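Local coordinates for Pbp related beta-lactamase (Pyrococcus abyssi, PDB 2QMI), which probably cleaves peptides as a serine peptidase of the penicillin-binding protein and beta-lactamase family, assembling as a self-compartmentalizing octamer, at residues 246-251 and 313-318; 321-326 and 336-341; 52-57 and 236-241. One frame throughout, in Å; residues are numbered along the deposited sequence.

Overall arrangement
From the N terminus, the chain first passes through 52-57, and contact 3 closes when 236-241 returns to it about 180 residues later as a two-stranded antiparallel ribbon. Strand 238-239 leads straight into helix 241-252, whose later part meets strand 310-316 in contact 1. That strand turns into its neighbour, strand 321-327, and contact 2 closes the shortest loop, with helix 334-345 coming back over the strand. The three loops follow one another in series, with no nesting or crossing. Contacts 1 and 2 put helices on opposite faces of the large antiparallel sheet, while Leu326, at the end of 321-326, packs against Tyr55, Ser239 and Val241 of contact 3.

Contact 1: 246-251 and 313-318; sequences KYLKMY and IGYIPE
Helix 246-251 runs over strand 313-316 with the axes of the two segments 9.2 Å apart at closest approach and their directions 32° from parallel, which brings Leu248 over Tyr315. Tyr315 carries much of the contact. With CG placed between its own backbone N and carbonyl carbon (chi1 62°), its ring rises from the strand toward the helix and receives Tyr251 CB over one face, 4.0 Å from the ring centroid, a CH-pi contact. The two tyrosine rings are inclined by only 25° but are slid so far apart that they barely overlap, so the closest approach is made by the beta carbon of Tyr251, while the near side of its ring, CG and CD1, borders Tyr315 OH. Leu248 comes in through its CD2 branch, 3.6 Å from Tyr315 CD1, and the same methyl lies 4.0 Å from Gly314 O. Its other methyl, CD1, reaches Ile313 CB. Toward the start of both segments, Ile313 CD1 meets the edge of the Tyr247 ring at CE2, 4.1 Å away. Tyr251 OH donates to Tyr247 OH at 2.6 Å, a bond within the helix that links the two rings. Tyr247 OH is also bonded to Ser63 OG, next to the presumed SxxK motif of this family, and Tyr315 OH to Glu268 OE2. Helix 241-252 thus packs on one face of the large antiparallel sheet, Leu248 reaching on to Ala324 of strand 321-327, while helix 261-267 touches Tyr251 through Ile264 and Met267.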
loop_
_atom_site.group_PDB
_atom_site.type_symbol
_atom_site.label_atom_id
_atom_site.label_comp_id
_atom_site.label_asym_id
_atom_site.label_seq_id
_atom_site.Cartn_x
_atom_site.Cartn_y
_atom_site.Cartn_z
ATOM N N LYS A 246 -9.036 2.486 -54.584
ATOM C CA LYS A 246 -9.698 3.176 -55.684
ATOM C C LYS A 246 -9.229 4.622 -55.673
ATOM O O LYS A 246 -9.029 5.233 -56.719
ATOM C CB LYS A 246 -11.217 3.146 -55.500
ATOM C CG LYS A 246 -11.840 1.765 -55.564
ATOM C CD LYS A 246 -13.314 1.825 -55.218
ATOM C CE LYS A 246 -13.949 0.456 -55.315
ATOM N NZ LYS A 246 -15.358 0.487 -54.849
ATOM N N TYR A 247 -9.067 5.157 -54.465
ATOM C CA TYR A 247 -8.628 6.529 -54.259
ATOM C C TYR A 247 -7.196 6.722 -54.750
ATOM O O TYR A 247 -6.888 7.711 -55.424
ATOM C CB TYR A 247 -8.731 6.885 -52.772
ATOM C CG TYR A 247 -8.341 8.304 -52.436
ATOM C CD1 TYR A 247 -9.013 9.388 -53.003
ATOM C CD2 TYR A 247 -7.306 8.567 -51.536
ATOM C CE1 TYR A 247 -8.664 10.698 -52.682
ATOM C CE2 TYR A 247 -6.950 9.870 -51.209
ATOM C CZ TYR A 247 -7.632 10.931 -51.786
ATOM O OH TYR A 247 -7.275 12.218 -51.468
ATOM N N LEU A 248 -6.323 5.782 -54.404
ATOM C CA LEU A 248 -4.927 5.844 -54.829
ATOM C C LEU A 248 -4.845 5.713 -56.348
ATOM O O LEU A 248 -4.052 6.392 -56.994
ATOM C CB LEU A 248 -4.124 4.727 -54.154
ATOM C CG LEU A 248 -3.695 5.042 -52.714
ATOM C CD1 LEU A 248 -3.254 3.784 -51.976
ATOM C CD2 LEU A 248 -2.577 6.064 -52.762
ATOM N N LYS A 249 -5.689 4.847 -56.906
ATOM C CA LYS A 249 -5.741 4.598 -58.350
ATOM C C LYS A 249 -5.833 5.910 -59.139
ATOM O O LYS A 249 -5.175 6.087 -60.163
ATOM C CB LYS A 249 -6.944 3.695 -58.663
ATOM C CG LYS A 249 -7.125 3.300 -60.123
ATOM C CD LYS A 249 -8.314 2.328 -60.274
ATOM C CE LYS A 249 -8.531 1.889 -61.732
ATOM N NZ LYS A 249 -7.298 1.266 -62.341
ATOM N N MET A 250 -6.641 6.835 -58.638
ATOM C CA MET A 250 -6.819 8.121 -59.293
ATOM C C MET A 250 -5.493 8.873 -59.426
ATOM O O MET A 250 -5.146 9.342 -60.514
ATOM C CB MET A 250 -7.814 8.984 -58.514
ATOM C CG MET A 250 -8.192 10.253 -59.244
ATOM S SD MET A 250 -8.606 11.603 -58.138
ATOM C CE MET A 250 -6.958 12.107 -57.640
ATOM N N TYR A 251 -4.758 8.996 -58.323
ATOM C CA TYR A 251 -3.482 9.704 -58.352
ATOM C C TYR A 251 -2.476 8.998 -59.259
ATOM O O TYR A 251 -1.845 9.625 -60.110
ATOM C CB TYR A 251 -2.908 9.832 -56.932
ATOM C CG TYR A 251 -3.710 10.733 -56.006
ATOM C CD1 TYR A 251 -3.658 12.121 -56.128
ATOM C CD2 TYR A 251 -4.527 10.190 -55.016
ATOM C CE1 TYR A 251 -4.404 12.951 -55.282
ATOM C CE2 TYR A 251 -5.278 11.008 -54.166
ATOM C CZ TYR A 251 -5.214 12.384 -54.304
ATOM O OH TYR A 251 -5.989 13.181 -53.492
ATOM N N ILE A 313 -1.218 5.781 -46.456
ATOM C CA ILE A 313 -1.427 5.496 -47.864
ATOM C C ILE A 313 -0.205 6.082 -48.543
ATOM O O ILE A 313 0.337 7.089 -48.090
ATOM C CB ILE A 313 -2.716 6.164 -48.464
ATOM C CG1 ILE A 313 -2.577 7.687 -48.464
ATOM C CG2 ILE A 313 -3.959 5.708 -47.698
ATOM C CD1 ILE A 313 -3.664 8.392 -49.252
ATOM N N GLY A 314 0.245 5.432 -49.607
ATOM C CA GLY A 314 1.408 5.910 -50.327
ATOM C C GLY A 314 1.438 5.299 -51.715
ATOM O O GLY A 314 0.885 4.225 -51.944
ATOM N N TYR A 315 2.078 5.990 -52.646
ATOM C CA TYR A 315 2.176 5.504 -54.011
ATOM C C TYR A 315 3.399 6.087 -54.709
ATOM O O TYR A 315 3.919 7.132 -54.325
ATOM C CB TYR A 315 0.902 5.862 -54.795
ATOM C CG TYR A 315 0.637 7.355 -54.936
ATOM C CD1 TYR A 315 0.184 8.119 -53.850
ATOM C CD2 TYR A 315 0.863 8.006 -56.146
ATOM C CE1 TYR A 315 -0.032 9.498 -53.973
ATOM C CE2 TYR A 315 0.654 9.377 -56.279
ATOM C CZ TYR A 315 0.208 10.119 -55.190
ATOM O OH TYR A 315 0.025 11.480 -55.337
ATOM N N ILE A 316 3.859 5.389 -55.737
ATOM C CA ILE A 316 5.009 5.830 -56.505
ATOM C C ILE A 316 4.563 5.837 -57.961
ATOM O O ILE A 316 4.638 4.821 -58.648
ATOM C CB ILE A 316 6.204 4.871 -56.294
ATOM C CG1 ILE A 316 6.572 4.856 -54.805
ATOM C CG2 ILE A 316 7.395 5.311 -57.154
ATOM C CD1 ILE A 316 7.731 3.949 -54.440
ATOM N N PRO A 317 4.069 6.996 -58.440
ATOM C CA PRO A 317 3.579 7.209 -59.807
ATOM C C PRO A 317 4.514 6.656 -60.868
ATOM O O PRO A 317 4.065 6.033 -61.830
ATOM C CB PRO A 317 3.453 8.726 -59.893
ATOM C CG PRO A 317 3.106 9.103 -58.514
ATOM C CD PRO A 317 4.067 8.270 -57.700
ATOM N N GLU A 318 5.810 6.894 -60.691
ATOM C CA GLU A 318 6.814 6.407 -61.636
ATOM C C GLU A 318 6.712 4.908 -61.904
ATOM O O GLU A 318 6.784 4.473 -63.048
ATOM C CB GLU A 318 8.222 6.716 -61.121
ATOM C CG GLU A 318 8.708 8.136 -61.407
ATOM C CD GLU A 318 9.068 8.340 -62.865
ATOM O OE1 GLU A 318 9.596 9.432 -63.195
ATOM O OE2 GLU A 318 8.826 7.415 -63.679
#

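Contact 2: 321-326 and 336-341; sequences IGVAVL and YIAMYA
Val323 is the first residue of strand 321-326 to meet helix 336-341, and it does so with both methyls. CG1 lies 4.1 Å from Ala338 CA and 4.2 Å from Ala338 CB, while CG2 is 4.3 Å from Ala341 CB, one helical turn further on. Ala324 points away, to the other face of the sheet, where it touches Leu244 and Leu248 of helix 241-252. Val325 faces the helix again. It has the same rotamer as Val323, CG1 anti to the backbone N (chi1 -180°) and CG2 anti to the carbonyl carbon, but here CG2 makes the contact: this one methyl sits 3.9 Å from Ala338 N, 4.0 Å from Ala338 CB and 4.1 Å from Ile337 CG2. The segments run roughly antiparallel, their axes at 150° and 8.0 Å apart at closest approach, and the small side chain of Ala338 lets both valines come up to the helix backbone. Ile337 also touches Ile22 of strand 21-28, and Ala338 touches Tyr312 of strand 310-316, so the helix lies across the strands on both sides of 321-327. No hydrogen bond crosses the contact; methyl groups meet other methyls and the helix backbone, so van der Waals packing and the burial of apolar surface hold this helix to its sheet.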
loop_
_atom_site.group_PDB
_atom_site.type_symbol
_atom_site.label_atom_id
_atom_site.label_comp_id
_atom_site.label_asym_id
_atom_site.label_seq_id
_atom_site.Cartn_x
_atom_site.Cartn_y
_atom_site.Cartn_z
ATOM N N ILE A 321 2.842 2.036 -58.473
ATOM C CA ILE A 321 2.526 1.176 -57.345
ATOM C C ILE A 321 1.998 2.025 -56.187
ATOM O O ILE A 321 2.247 3.229 -56.124
ATOM C CB ILE A 321 3.780 0.371 -56.898
ATOM C CG1 ILE A 321 4.993 1.303 -56.813
ATOM C CG2 ILE A 321 4.039 -0.784 -57.886
ATOM C CD1 ILE A 321 6.259 0.639 -56.320
ATOM N N GLY A 322 1.255 1.399 -55.281
ATOM C CA GLY A 322 0.707 2.129 -54.151
ATOM C C GLY A 322 0.255 1.174 -53.070
ATOM O O GLY A 322 -0.068 0.025 -53.359
ATOM N N VAL A 323 0.235 1.642 -51.825
ATOM C CA VAL A 323 -0.169 0.797 -50.707
ATOM C C VAL A 323 -1.014 1.534 -49.666
ATOM O O VAL A 323 -0.751 2.695 -49.325
ATOM C CB VAL A 323 1.064 0.204 -49.984
ATOM C CG1 VAL A 323 0.622 -0.837 -48.950
ATOM C CG2 VAL A 323 2.017 -0.412 -50.996
ATOM N N ALA A 324 -2.031 0.843 -49.166
ATOM C CA ALA A 324 -2.903 1.389 -48.146
ATOM C C ALA A 324 -2.901 0.410 -46.979
ATOM O O ALA A 324 -3.104 -0.792 -47.173
ATOM C CB ALA A 324 -4.313 1.559 -48.689
ATOM N N VAL A 325 -2.651 0.932 -45.779
ATOM C CA VAL A 325 -2.628 0.138 -44.554
ATOM C C VAL A 325 -3.448 0.821 -43.448
ATOM O O VAL A 325 -3.235 1.999 -43.135
ATOM C CB VAL A 325 -1.185 -0.053 -44.032
ATOM C CG1 VAL A 325 -1.188 -0.889 -42.748
ATOM C CG2 VAL A 325 -0.330 -0.715 -45.095
ATOM N N LEU A 326 -4.390 0.083 -42.868
ATOM C CA LEU A 326 -5.215 0.614 -41.790
ATOM C C LEU A 326 -4.995 -0.234 -40.540
ATOM O O LEU A 326 -4.798 -1.443 -40.634
ATOM C CB LEU A 326 -6.694 0.622 -42.196
ATOM C CG LEU A 326 -7.028 1.629 -43.300
ATOM C CD1 LEU A 326 -8.519 1.624 -43.590
ATOM C CD2 LEU A 326 -6.572 3.015 -42.865
ATOM N N TYR A 336 5.386 2.043 -41.717
ATOM C CA TYR A 336 6.466 1.058 -41.741
ATOM C C TYR A 336 6.031 -0.183 -42.514
ATOM O O TYR A 336 6.788 -0.722 -43.329
ATOM C CB TYR A 336 6.868 0.686 -40.310
ATOM C CG TYR A 336 7.592 1.794 -39.569
ATOM C CD1 TYR A 336 7.737 3.057 -40.135
ATOM C CD2 TYR A 336 8.131 1.575 -38.301
ATOM C CE1 TYR A 336 8.399 4.072 -39.464
ATOM C CE2 TYR A 336 8.799 2.589 -37.615
ATOM C CZ TYR A 336 8.927 3.832 -38.206
ATOM O OH TYR A 336 9.597 4.835 -37.556
ATOM N N ILE A 337 4.806 -0.632 -42.259
ATOM C CA ILE A 337 4.263 -1.787 -42.959
ATOM C C ILE A 337 4.119 -1.450 -44.451
ATOM O O ILE A 337 4.516 -2.225 -45.321
ATOM C CB ILE A 337 2.888 -2.178 -42.380
ATOM C CG1 ILE A 337 3.063 -2.625 -40.922
ATOM C CG2 ILE A 337 2.251 -3.274 -43.226
ATOM C CD1 ILE A 337 1.793 -3.085 -40.249
ATOM N N ALA A 338 3.560 -0.279 -44.736
ATOM C CA ALA A 338 3.373 0.152 -46.117
ATOM C C ALA A 338 4.700 0.163 -46.875
ATOM O O ALA A 338 4.796 -0.359 -47.987
ATOM C CB ALA A 338 2.742 1.538 -46.149
ATOM N N MET A 339 5.726 0.751 -46.266
ATOM C CA MET A 339 7.031 0.841 -46.904
ATOM C C MET A 339 7.705 -0.523 -47.100
ATOM O O MET A 339 8.443 -0.720 -48.065
ATOM C CB MET A 339 7.917 1.798 -46.108
ATOM C CG MET A 339 7.280 3.176 -45.965
ATOM S SD MET A 339 8.219 4.371 -44.995
ATOM C CE MET A 339 7.762 5.916 -45.773
ATOM N N TYR A 340 7.426 -1.464 -46.203
ATOM C CA TYR A 340 7.978 -2.811 -46.294
ATOM C C TYR A 340 7.439 -3.458 -47.582
ATOM O O TYR A 340 8.176 -4.108 -48.323
ATOM C CB TYR A 340 7.536 -3.639 -45.079
ATOM C CG TYR A 340 8.288 -4.939 -44.874
ATOM C CD1 TYR A 340 9.384 -5.003 -44.013
ATOM C CD2 TYR A 340 7.888 -6.113 -45.519
ATOM C CE1 TYR A 340 10.065 -6.206 -43.788
ATOM C CE2 TYR A 340 8.561 -7.323 -45.303
ATOM C CZ TYR A 340 9.643 -7.357 -44.433
ATOM O OH TYR A 340 10.281 -8.544 -44.177
ATOM N N ALA A 341 6.145 -3.278 -47.831
ATOM C CA ALA A 341 5.512 -3.830 -49.021
ATOM C C ALA A 341 6.055 -3.117 -50.267
ATOM O O ALA A 341 6.444 -3.769 -51.243
ATOM C CB ALA A 341 3.994 -3.671 -48.931
#

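Contact 3: 52-57 and 236-241; sequences ETIYGI and GLLSSV
Tyr55 and Ser239 are joined by two backbone hydrogen bonds, Tyr55 N to Ser239 O at 2.8 Å and Ser239 N to Tyr55 O at 2.9 Å, and a third runs from Ile57 N to Leu237 O at 2.9 Å. A water adds a bridge at the other end, donating to Thr53 O and accepting from Val241 N. Ser239 O and Tyr55 O each also face an alpha carbon of the opposite strand, Ile54 CA and Leu238 CA respectively. The backbone bonds form a short antiparallel ribbon in which Tyr55–Ser239 is a hydrogen-bonded pair and Gly56–Leu238 a non-hydrogen-bonded one, the alpha carbons of the latter only 4.1 Å apart. The ribbon stands just ahead of the presumed SxxK serine, Ser59, and just ahead of helix 241-252, which Ser240 N-caps through a bond from Asp243 N to its OG. Ser240 CB packs 3.2 Å from Glu52 O, a carbonyl whose hydrogen bond comes from Arg196 NH1. Around this core, Leu238 CB meets Ile54 CG2 at 3.9 Å, the two side chains crossing at about a right angle. Ile57 and Leu237 instead lie side by side, CD1 of the isoleucine 3.9 Å from CB of the leucine. Ile57 CG1, set between its backbone N and carbonyl carbon (chi1 71°), comes within 3.1 Å of Leu237 O, the same carbonyl that takes the Ile57 N bond. Leu326 of strand 321-327 packs against Tyr55, Ile57 and Val241.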
loop_
_atom_site.group_PDB
_atom_site.type_symbol
_atom_site.label_atom_id
_atom_site.label_comp_id
_atom_site.label_asym_id
_atom_site.label_seq_id
_atom_site.Cartn_x
_atom_site.Cartn_y
_atom_site.Cartn_z
ATOM N N GLU A 52 -12.300 -5.487 -46.343
ATOM C CA GLU A 52 -13.471 -4.617 -46.261
ATOM C C GLU A 52 -13.623 -3.804 -44.961
ATOM O O GLU A 52 -14.149 -2.697 -44.990
ATOM C CB GLU A 52 -14.759 -5.443 -46.454
ATOM C CG GLU A 52 -14.901 -6.234 -47.771
ATOM C CD GLU A 52 -13.991 -7.465 -47.855
ATOM O OE1 GLU A 52 -13.431 -7.879 -46.809
ATOM O OE2 GLU A 52 -13.842 -8.027 -48.969
ATOM N N THR A 53 -13.187 -4.353 -43.828
ATOM C CA THR A 53 -13.330 -3.660 -42.540
ATOM C C THR A 53 -13.001 -2.165 -42.581
ATOM O O THR A 53 -12.032 -1.729 -43.204
ATOM C CB THR A 53 -12.501 -4.362 -41.415
ATOM O OG1 THR A 53 -12.586 -3.601 -40.198
ATOM C CG2 THR A 53 -11.066 -4.484 -41.810
ATOM N N ILE A 54 -13.837 -1.386 -41.910
ATOM C CA ILE A 54 -13.690 0.057 -41.864
ATOM C C ILE A 54 -12.982 0.568 -40.606
ATOM O O ILE A 54 -13.303 0.165 -39.490
ATOM C CB ILE A 54 -15.084 0.716 -42.008
ATOM C CG1 ILE A 54 -15.502 0.665 -43.482
ATOM C CG2 ILE A 54 -15.072 2.135 -41.476
ATOM C CD1 ILE A 54 -16.911 1.120 -43.747
ATOM N N TYR A 55 -12.009 1.459 -40.817
ATOM C CA TYR A 55 -11.233 2.068 -39.737
ATOM C C TYR A 55 -11.241 3.575 -39.937
ATOM O O TYR A 55 -11.627 4.069 -40.995
ATOM C CB TYR A 55 -9.761 1.646 -39.784
ATOM C CG TYR A 55 -9.458 0.169 -39.812
ATOM C CD1 TYR A 55 -8.845 -0.454 -38.723
ATOM C CD2 TYR A 55 -9.689 -0.585 -40.961
ATOM C CE1 TYR A 55 -8.461 -1.794 -38.783
ATOM C CE2 TYR A 55 -9.312 -1.920 -41.036
ATOM C CZ TYR A 55 -8.699 -2.524 -39.947
ATOM O OH TYR A 55 -8.332 -3.849 -40.024
ATOM N N GLY A 56 -10.792 4.304 -38.920
ATOM C CA GLY A 56 -10.694 5.744 -39.053
ATOM C C GLY A 56 -9.372 5.947 -39.777
ATOM O O GLY A 56 -8.445 5.159 -39.577
ATOM N N ILE A 57 -9.253 6.976 -40.611
ATOM C CA ILE A 57 -7.999 7.163 -41.332
ATOM C C ILE A 57 -7.199 8.378 -40.890
ATOM O O ILE A 57 -6.068 8.571 -41.330
ATOM C CB ILE A 57 -8.235 7.237 -42.866
ATOM C CG1 ILE A 57 -8.929 8.547 -43.242
ATOM C CG2 ILE A 57 -9.084 6.057 -43.309
ATOM C CD1 ILE A 57 -9.014 8.773 -44.743
ATOM N N GLY A 236 -11.298 13.328 -40.125
ATOM C CA GLY A 236 -12.444 12.605 -39.601
ATOM C C GLY A 236 -13.075 11.556 -40.493
ATOM O O GLY A 236 -14.144 11.035 -40.193
ATOM N N LEU A 237 -12.412 11.215 -41.583
ATOM C CA LEU A 237 -12.968 10.230 -42.492
ATOM C C LEU A 237 -12.664 8.785 -42.073
ATOM O O LEU A 237 -11.569 8.475 -41.593
ATOM C CB LEU A 237 -12.443 10.503 -43.907
ATOM C CG LEU A 237 -13.121 9.826 -45.097
ATOM C CD1 LEU A 237 -14.586 10.254 -45.200
ATOM C CD2 LEU A 237 -12.360 10.201 -46.355
ATOM N N LEU A 238 -13.665 7.919 -42.220
ATOM C CA LEU A 238 -13.520 6.499 -41.919
ATOM C C LEU A 238 -13.669 5.788 -43.262
ATOM O O LEU A 238 -14.522 6.159 -44.067
ATOM C CB LEU A 238 -14.604 6.009 -40.957
ATOM C CG LEU A 238 -14.604 6.501 -39.506
ATOM C CD1 LEU A 238 -15.249 7.871 -39.420
ATOM C CD2 LEU A 238 -15.374 5.507 -38.641
ATOM N N SER A 239 -12.844 4.780 -43.516
ATOM C CA SER A 239 -12.914 4.074 -44.787
ATOM C C SER A 239 -12.284 2.695 -44.651
ATOM O O SER A 239 -11.997 2.245 -43.540
ATOM C CB SER A 239 -12.189 4.897 -45.866
ATOM O OG SER A 239 -12.370 4.362 -47.168
ATOM N N SER A 240 -12.086 2.026 -45.783
ATOM C CA SER A 240 -11.474 0.701 -45.817
ATOM C C SER A 240 -10.296 0.783 -46.780
ATOM O O SER A 240 -10.175 1.762 -47.521
ATOM C CB SER A 240 -12.472 -0.346 -46.317
ATOM O OG SER A 240 -12.644 -0.253 -47.721
ATOM N N VAL A 241 -9.431 -0.233 -46.775
ATOM C CA VAL A 241 -8.269 -0.228 -47.664
ATOM C C VAL A 241 -8.665 -0.434 -49.126
ATOM O O VAL A 241 -7.948 -0.014 -50.027
ATOM C CB VAL A 241 -7.209 -1.302 -47.270
ATOM C CG1 VAL A 241 -6.733 -1.065 -45.843
ATOM C CG2 VAL A 241 -7.784 -2.692 -47.419
HETATM O O HOH W 1 -9.999 -2.276 -44.684
#